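Long-range contacts in proteasome accessory factor B/C (PafBC) (Paenarthrobacter aurescens, PDB 6SJ9), which probably regulates the transcription of genes in the bacterial DNA damage response, combining winged helix-turn-helix and WYL domains: residues 505-510 with 555-560; 522-527 with 562-567; 533-538 with 548-553. All blocks are in the same frame, centred on the assembly; numbering follows the deposited sequence.

In the fold
Going from the N terminus, the chain leaves helix 489-501 and enters strand 503-510, which waits through three further strands until 555-560 returns to pair with it in contact 1. Meanwhile 522-527, on the next strand, meets 562-567 just beyond the last one in contact 2. The segments of these two contacts alternate, so their loops cross. Contact 3, the hairpin of 533-538 with 548-553, falls within both loops. Contacts 1 and 3 pair the strands at the two margins of one five-stranded antiparallel sheet, and contact 2 ties its central strand, 517-530, to the chain after the sheet. That strand is bound to its neighbours by probable hydrogen bonds, L505 O with V522 N and L525 N with E537 O.

Contact 1. Residues 505-510 with 555-560; sequences LRLRYF and ESLEPN
R506 and R508 face E558 and S556 as the hydrogen-bonded pairs of an antiparallel ladder whose short strand axes run at 154° to each other. R506 N donates to E558 O at 2.7 Å, and R508 N donates to S556 O at 3.0 Å. The ladder ends in a classic beta bulge, where E555 and S556 both face R508: R508 O takes E555 N at 2.8 Å and a weak bond from S556 N. On the buried face the methyl L557 CD2 is shared, lying 3.6 Å from L507 CD1 and 4.0 Å from L505 CD1, while A491 and I495 of helix 489-501 pack on L557. On the other face R508 extends alongside E555 with guanidinium and carboxylate planes only 8° apart. R508 NH1 and E555 OE2 nevertheless stay 4.1 Å apart, too far for a salt bridge; E519 is the ion-pair partner of both R508 and R506. S556 OG, set between its own backbone N and carbonyl carbon (chi1 70°), shares a water with R506 O. At the far end E555 CB sits over one face of F510, 3.8 Å from the ring centroid, in a CH-pi contact. Pairing of the first strand of the sheet with the fifth, beside a preceding helix, is the closure characteristic of the Sm-like fold of WYL domains.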
# COMPACT_ATOMS: atom_id res chain seq x y z
N LEU A 505 19.08 -23.15 -14.57
CA LEU A 505 18.22 -23.27 -15.75
C LEU A 505 18.61 -22.23 -16.79
O LEU A 505 18.91 -21.09 -16.46
CB LEU A 505 16.73 -23.07 -15.38
CG LEU A 505 16.12 -24.18 -14.50
CD1 LEU A 505 14.71 -23.85 -14.03
CD2 LEU A 505 15.99 -25.47 -15.36
N ARG A 506 18.56 -22.64 -18.03
CA ARG A 506 18.55 -21.73 -19.15
C ARG A 506 17.11 -21.35 -19.44
O ARG A 506 16.31 -22.21 -19.80
CB ARG A 506 19.12 -22.39 -20.40
CG ARG A 506 19.30 -21.43 -21.60
CD ARG A 506 20.32 -20.37 -21.31
NE ARG A 506 20.76 -19.65 -22.51
CZ ARG A 506 21.54 -18.58 -22.48
NH1 ARG A 506 21.95 -18.13 -21.30
NH2 ARG A 506 21.89 -17.97 -23.61
N LEU A 507 16.79 -20.07 -19.31
CA LEU A 507 15.44 -19.54 -19.45
C LEU A 507 15.35 -18.70 -20.72
O LEU A 507 16.22 -17.83 -20.97
CB LEU A 507 15.06 -18.70 -18.23
CG LEU A 507 13.88 -17.77 -18.44
CD1 LEU A 507 12.55 -18.59 -18.62
CD2 LEU A 507 13.85 -16.80 -17.23
N ARG A 508 14.34 -18.96 -21.51
CA ARG A 508 13.93 -18.11 -22.62
C ARG A 508 12.61 -17.46 -22.22
O ARG A 508 11.62 -18.16 -21.99
CB ARG A 508 13.79 -18.89 -23.91
CG ARG A 508 15.20 -19.20 -24.51
CD ARG A 508 14.98 -20.04 -25.72
NE ARG A 508 16.20 -20.57 -26.23
CZ ARG A 508 16.22 -21.60 -27.06
NH1 ARG A 508 15.06 -22.16 -27.42
NH2 ARG A 508 17.38 -22.07 -27.54
N TYR A 509 12.61 -16.15 -22.04
CA TYR A 509 11.49 -15.46 -21.42
C TYR A 509 10.89 -14.54 -22.48
O TYR A 509 11.62 -13.73 -23.04
CB TYR A 509 11.99 -14.66 -20.22
CG TYR A 509 10.91 -14.12 -19.32
CD1 TYR A 509 10.05 -14.98 -18.65
CD2 TYR A 509 10.78 -12.75 -19.08
CE1 TYR A 509 9.06 -14.53 -17.78
CE2 TYR A 509 9.75 -12.27 -18.22
CZ TYR A 509 8.90 -13.17 -17.57
OH TYR A 509 7.92 -12.75 -16.67
N PHE A 510 9.59 -14.68 -22.75
CA PHE A 510 8.90 -13.80 -23.70
C PHE A 510 8.92 -12.34 -23.22
O PHE A 510 8.77 -12.05 -22.04
CB PHE A 510 7.43 -14.21 -23.88
CG PHE A 510 7.23 -15.40 -24.75
CD1 PHE A 510 7.58 -15.37 -26.07
CD2 PHE A 510 6.62 -16.54 -24.24
CE1 PHE A 510 7.40 -16.46 -26.86
CE2 PHE A 510 6.41 -17.62 -25.01
CZ PHE A 510 6.81 -17.58 -26.33
N GLU A 555 9.04 -19.09 -22.30
CA GLU A 555 8.98 -19.80 -23.58
C GLU A 555 9.59 -21.18 -23.44
O GLU A 555 9.00 -22.16 -23.89
CB GLU A 555 9.68 -19.05 -24.70
CG GLU A 555 9.29 -19.57 -26.08
CD GLU A 555 10.31 -20.52 -26.68
OE1 GLU A 555 9.89 -21.45 -27.40
OE2 GLU A 555 11.53 -20.33 -26.45
N SER A 556 10.72 -21.30 -22.75
CA SER A 556 11.20 -22.64 -22.46
C SER A 556 12.20 -22.53 -21.33
O SER A 556 12.81 -21.48 -21.10
CB SER A 556 11.83 -23.30 -23.70
OG SER A 556 13.04 -22.65 -23.99
N LEU A 557 12.35 -23.65 -20.61
CA LEU A 557 13.31 -23.77 -19.51
C LEU A 557 13.98 -25.11 -19.65
O LEU A 557 13.28 -26.12 -19.78
CB LEU A 557 12.61 -23.74 -18.16
CG LEU A 557 12.13 -22.41 -17.66
CD1 LEU A 557 11.11 -22.68 -16.60
CD2 LEU A 557 13.30 -21.74 -17.06
N GLU A 558 15.32 -25.12 -19.59
CA GLU A 558 16.12 -26.31 -19.70
C GLU A 558 17.29 -26.19 -18.72
O GLU A 558 18.00 -25.17 -18.72
CB GLU A 558 16.70 -26.56 -21.11
CG GLU A 558 15.84 -26.15 -22.27
CD GLU A 558 14.82 -27.22 -22.68
OE1 GLU A 558 14.75 -28.27 -22.00
OE2 GLU A 558 14.09 -27.01 -23.70
N PRO A 559 17.62 -27.28 -18.05
CA PRO A 559 18.87 -27.32 -17.30
C PRO A 559 20.04 -27.04 -18.23
O PRO A 559 20.02 -27.37 -19.41
CB PRO A 559 18.92 -28.76 -16.77
CG PRO A 559 17.44 -29.25 -16.83
CD PRO A 559 16.86 -28.55 -18.03
N ASN A 560 21.06 -26.42 -17.70
CA ASN A 560 22.28 -26.14 -18.46
C ASN A 560 23.45 -26.92 -17.89
O ASN A 560 24.61 -26.61 -18.19
CB ASN A 560 22.61 -24.65 -18.48
CG ASN A 560 22.88 -24.09 -17.07
OD1 ASN A 560 22.96 -24.84 -16.10
ND2 ASN A 560 23.13 -22.79 -17.00
O HOH W 1 15.63 -22.79 -22.41

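Contact 2. Residues 522-527 with 562-567; sequences VDPLRL and RAVSGS
An ST turn at S565 docks on the carboxylate of D523, fastening the chain just after the short strand 562-563 to the central strand 517-530 of the Sm-like WYL sheet. The contact is small, 167 Å² in all, and rests mainly on one acid. D523 holds CG beside its own backbone N and anti to its carbonyl carbon (chi1 -59°), and its CB points toward the turn, which presents both carboxylate oxygens to S565. One oxygen is used by each donor of that serine. S565 OG donates to D523 OD2 over a short 2.5 Å, using the syn lone pair of the acceptor. S565 N donates to D523 OD1 at 3.0 Å, but approaches from above the carboxylate, 50° out of its plane. The two bonds should restrain rotation of the carboxylate, and D523 OD1 has a further partner in Q504 NE2, on the adjoining strand 503-510. V564, the residue before, lies alongside: its CA is 3.3 Å from D523 OD1, and its CG1 makes a looser apolar contact with P524 CD at 4.2 Å. The turn itself continues through G566, whose positive phi would press a CB against the carbonyl O of S565, a conformation that calls for glycine. The S565 hydroxyl, while donating to D523, also serves as an acceptor. H541 NE2 also hydrogen-bonds to this hydroxyl, adding a link from beyond the end of strand 533-540. The turn closes where S567 N donates to S565 OG at 3.1 Å; S567 OG donates to the same oxygen at 3.0 Å, though S567 is poorly ordered.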
# COMPACT_ATOMS: atom_id res chain seq x y z
N VAL A 522 19.50 -18.73 -15.05
CA VAL A 522 18.94 -18.35 -13.75
C VAL A 522 19.10 -19.47 -12.73
O VAL A 522 19.06 -20.66 -13.06
CB VAL A 522 17.45 -17.95 -13.85
CG1 VAL A 522 17.29 -16.99 -14.92
CG2 VAL A 522 16.56 -19.16 -14.18
N ASP A 523 19.27 -19.07 -11.46
CA ASP A 523 19.21 -19.97 -10.33
C ASP A 523 17.79 -19.88 -9.81
O ASP A 523 17.43 -18.89 -9.17
CB ASP A 523 20.19 -19.57 -9.22
CG ASP A 523 21.65 -19.54 -9.69
OD1 ASP A 523 22.08 -20.42 -10.49
OD2 ASP A 523 22.40 -18.68 -9.17
N PRO A 524 16.93 -20.87 -10.08
CA PRO A 524 15.56 -20.83 -9.54
C PRO A 524 15.58 -20.92 -8.02
O PRO A 524 16.30 -21.73 -7.44
CB PRO A 524 14.89 -22.05 -10.16
CG PRO A 524 16.01 -22.97 -10.47
CD PRO A 524 17.19 -22.08 -10.88
N LEU A 525 14.76 -20.10 -7.38
CA LEU A 525 14.71 -20.04 -5.92
C LEU A 525 13.37 -20.46 -5.33
O LEU A 525 13.34 -21.33 -4.45
CB LEU A 525 15.02 -18.60 -5.47
CG LEU A 525 16.42 -18.09 -5.90
CD1 LEU A 525 16.69 -16.65 -5.49
CD2 LEU A 525 17.56 -18.98 -5.32
N ARG A 526 12.26 -19.85 -5.77
CA ARG A 526 10.93 -20.08 -5.21
C ARG A 526 9.89 -19.99 -6.30
O ARG A 526 9.93 -19.10 -7.14
CB ARG A 526 10.57 -19.03 -4.14
CG ARG A 526 11.25 -19.32 -2.82
CD ARG A 526 10.73 -18.36 -1.76
NE ARG A 526 11.30 -17.02 -2.01
CZ ARG A 526 11.15 -16.01 -1.16
NH1 ARG A 526 10.45 -16.21 -0.01
NH2 ARG A 526 11.71 -14.85 -1.43
N LEU A 527 8.93 -20.87 -6.22
CA LEU A 527 7.75 -20.87 -7.05
C LEU A 527 6.55 -20.54 -6.16
O LEU A 527 6.37 -21.16 -5.12
CB LEU A 527 7.63 -22.25 -7.68
CG LEU A 527 6.75 -22.64 -8.83
CD1 LEU A 527 6.93 -21.70 -9.98
CD2 LEU A 527 7.18 -24.08 -9.16
N ARG A 562 24.71 -26.96 -14.95
CA ARG A 562 25.46 -26.40 -13.82
C ARG A 562 24.59 -26.39 -12.56
O ARG A 562 23.37 -26.26 -12.65
CB ARG A 562 26.00 -25.02 -14.16
CG ARG A 562 26.98 -25.17 -15.36
CD ARG A 562 26.92 -24.05 -16.34
NE ARG A 562 28.13 -24.11 -17.20
CZ ARG A 562 28.36 -24.99 -18.19
NH1 ARG A 562 27.49 -25.99 -18.49
NH2 ARG A 562 29.48 -24.92 -18.86
N ALA A 563 25.25 -26.44 -11.40
CA ALA A 563 24.59 -26.23 -10.12
C ALA A 563 24.28 -24.76 -9.90
O ALA A 563 25.01 -23.88 -10.37
CB ALA A 563 25.51 -26.67 -8.94
N VAL A 564 23.23 -24.51 -9.11
CA VAL A 564 22.88 -23.13 -8.80
C VAL A 564 24.12 -22.45 -8.22
O VAL A 564 24.94 -23.07 -7.54
CB VAL A 564 21.68 -23.04 -7.84
CG1 VAL A 564 20.42 -23.52 -8.53
CG2 VAL A 564 21.94 -23.83 -6.51
N SER A 565 24.32 -21.21 -8.63
CA SER A 565 25.56 -20.52 -8.28
C SER A 565 25.56 -20.09 -6.82
O SER A 565 26.62 -19.87 -6.24
CB SER A 565 25.76 -19.30 -9.17
OG SER A 565 24.84 -18.32 -8.71
N GLY A 566 24.38 -19.89 -6.24
CA GLY A 566 24.39 -19.34 -4.89
C GLY A 566 24.74 -17.87 -4.81
O GLY A 566 25.24 -17.42 -3.77
N SER A 567 24.57 -17.12 -5.90
CA SER A 567 24.82 -15.68 -5.83
C SER A 567 23.70 -14.93 -5.13
O SER A 567 23.89 -13.77 -4.78
CB SER A 567 25.03 -15.11 -7.22
OG SER A 567 26.09 -15.79 -7.81

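Contact 3. Residues 533-538 with 548-553; sequences TWYFEA and NFRLDR
F536 carries CG between its backbone N and carbonyl carbon (chi1 61°), whereas R550 is bent at chi3 (56°); the first torsion brings the F536 ring against F549 CB, and the second turns the guanidinium back toward D552 and T533. F549 CB lies over one face of F536 in a CH-pi contact, 4.0 Å from the ring centroid. The two rings are 27° from parallel, but centroids of F536 and F549 5.4 Å apart show that they have slid and barely overlap. A538 CB meets the edge of F549. Backbone bonds run both ways between F536 and F549, with F536 N to F549 O at 2.9 Å. Two residues further along, L551 N donates to W534 O at 3.1 Å from above the carbonyl plane, where the strand gives way to a 3-10 turn.

On the other face R550 grips D552 side-on, NE to OD1 and NH2 to OD2, the latter a salt bridge of 2.8 Å. T533 CG2 covers one face of this guanidinium, 3.6 Å from R550 NH1. A water lying in both the guanidinium plane and the Y535 ring plane joins R550 NH1 to Y535 OH, while R550 CG packs against Y535 CE2 at 3.9 Å. A leucine in place of R550 would probably leave the D552 carboxylate without its charged mate and Y535 OH without its water-mediated link.

This hairpin forms one margin of the sheet. I495 of helix 489-501 covers F536 and L551, Y509 of strand 503-510 meets F549 edge-to-face and bonds R550 N through its OH, and strand 517-530 pairs along the other side of strand 533-540.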
# COMPACT_ATOMS: atom_id res chain seq x y z
N THR A 533 -2.05 -16.29 -10.21
CA THR A 533 -0.91 -16.28 -11.12
C THR A 533 0.33 -16.92 -10.51
O THR A 533 0.70 -16.61 -9.37
CB THR A 533 -0.60 -14.85 -11.57
OG1 THR A 533 -1.81 -14.26 -12.05
CG2 THR A 533 0.44 -14.82 -12.67
N TRP A 534 1.01 -17.77 -11.30
CA TRP A 534 2.25 -18.37 -10.82
C TRP A 534 3.44 -17.50 -11.19
O TRP A 534 3.54 -16.96 -12.29
CB TRP A 534 2.44 -19.80 -11.36
CG TRP A 534 1.61 -20.77 -10.58
CD1 TRP A 534 0.38 -21.26 -10.93
CD2 TRP A 534 1.91 -21.28 -9.28
NE1 TRP A 534 -0.10 -22.07 -9.92
CE2 TRP A 534 0.83 -22.11 -8.90
CE3 TRP A 534 2.99 -21.13 -8.41
CZ2 TRP A 534 0.79 -22.81 -7.68
CZ3 TRP A 534 2.96 -21.82 -7.18
CH2 TRP A 534 1.84 -22.64 -6.82
N TYR A 535 4.37 -17.40 -10.26
CA TYR A 535 5.60 -16.67 -10.47
C TYR A 535 6.76 -17.53 -9.99
O TYR A 535 6.59 -18.44 -9.16
CB TYR A 535 5.65 -15.36 -9.66
CG TYR A 535 4.56 -14.35 -9.94
CD1 TYR A 535 3.28 -14.48 -9.36
CD2 TYR A 535 4.82 -13.25 -10.73
CE1 TYR A 535 2.30 -13.53 -9.61
CE2 TYR A 535 3.87 -12.31 -10.99
CZ TYR A 535 2.60 -12.46 -10.40
OH TYR A 535 1.65 -11.52 -10.67
N PHE A 536 7.96 -17.27 -10.51
CA PHE A 536 9.10 -17.87 -9.84
C PHE A 536 10.17 -16.80 -9.63
O PHE A 536 10.48 -16.02 -10.53
CB PHE A 536 9.69 -19.08 -10.55
CG PHE A 536 10.20 -18.82 -11.93
CD1 PHE A 536 9.33 -18.64 -13.00
CD2 PHE A 536 11.54 -18.90 -12.18
CE1 PHE A 536 9.81 -18.44 -14.27
CE2 PHE A 536 12.03 -18.72 -13.45
CZ PHE A 536 11.17 -18.49 -14.49
N GLU A 537 10.68 -16.76 -8.43
CA GLU A 537 11.81 -15.94 -8.06
C GLU A 537 13.11 -16.68 -8.43
O GLU A 537 13.24 -17.90 -8.22
CB GLU A 537 11.79 -15.69 -6.55
CG GLU A 537 12.90 -14.82 -6.10
CD GLU A 537 13.07 -14.90 -4.56
OE1 GLU A 537 13.10 -13.83 -3.92
OE2 GLU A 537 13.15 -16.04 -3.99
N ALA A 538 14.04 -15.96 -9.05
CA ALA A 538 15.26 -16.58 -9.53
C ALA A 538 16.38 -15.55 -9.55
O ALA A 538 16.16 -14.37 -9.82
CB ALA A 538 15.06 -17.14 -10.94
N ASN A 548 11.77 -11.65 -10.47
CA ASN A 548 10.56 -12.45 -10.33
C ASN A 548 9.89 -12.49 -11.67
O ASN A 548 9.51 -11.44 -12.19
CB ASN A 548 9.62 -11.86 -9.25
CG ASN A 548 10.19 -12.06 -7.90
OD1 ASN A 548 9.90 -13.08 -7.27
ND2 ASN A 548 11.09 -11.19 -7.47
N PHE A 549 9.76 -13.69 -12.22
CA PHE A 549 9.26 -13.92 -13.56
C PHE A 549 7.86 -14.53 -13.49
O PHE A 549 7.52 -15.24 -12.54
CB PHE A 549 10.20 -14.89 -14.31
CG PHE A 549 11.67 -14.38 -14.45
CD1 PHE A 549 12.64 -14.74 -13.53
CD2 PHE A 549 12.06 -13.64 -15.55
CE1 PHE A 549 14.00 -14.33 -13.69
CE2 PHE A 549 13.40 -13.20 -15.72
CZ PHE A 549 14.36 -13.53 -14.79
N ARG A 550 7.09 -14.30 -14.54
CA ARG A 550 5.77 -14.90 -14.69
C ARG A 550 5.90 -16.24 -15.39
O ARG A 550 6.48 -16.31 -16.48
CB ARG A 550 4.84 -13.99 -15.51
CG ARG A 550 4.45 -12.66 -14.81
CD ARG A 550 3.52 -11.81 -15.68
NE ARG A 550 2.28 -12.50 -16.10
CZ ARG A 550 1.12 -12.45 -15.42
NH1 ARG A 550 1.03 -11.72 -14.31
NH2 ARG A 550 0.05 -13.12 -15.86
N LEU A 551 5.36 -17.29 -14.76
CA LEU A 551 5.39 -18.61 -15.38
C LEU A 551 4.76 -18.57 -16.76
O LEU A 551 5.26 -19.22 -17.71
CB LEU A 551 4.67 -19.62 -14.49
CG LEU A 551 4.95 -21.09 -14.79
CD1 LEU A 551 6.40 -21.35 -14.55
CD2 LEU A 551 4.17 -21.95 -13.84
N ASP A 552 3.68 -17.80 -16.92
CA ASP A 552 3.00 -17.84 -18.20
C ASP A 552 3.73 -17.03 -19.22
O ASP A 552 3.19 -16.86 -20.31
CB ASP A 552 1.52 -17.35 -18.09
CG ASP A 552 1.36 -15.85 -17.74
OD1 ASP A 552 2.29 -15.02 -17.86
OD2 ASP A 552 0.22 -15.48 -17.34
N ARG A 553 4.93 -16.52 -18.89
CA ARG A 553 5.77 -15.89 -19.91
C ARG A 553 7.00 -16.70 -20.25
O ARG A 553 7.81 -16.26 -21.06
CB ARG A 553 6.14 -14.44 -19.53
CG ARG A 553 4.89 -13.61 -19.76
CD ARG A 553 5.06 -12.14 -19.95
NE ARG A 553 6.38 -11.64 -20.35
CZ ARG A 553 6.74 -10.40 -20.05
NH1 ARG A 553 5.86 -9.64 -19.39
NH2 ARG A 553 7.91 -9.91 -20.39
O HOH W 2 2.13 -16.74 -14.84
O HOH W 3 2.64 -9.82 -12.99
O HOH W 4 12.56 -11.49 -4.63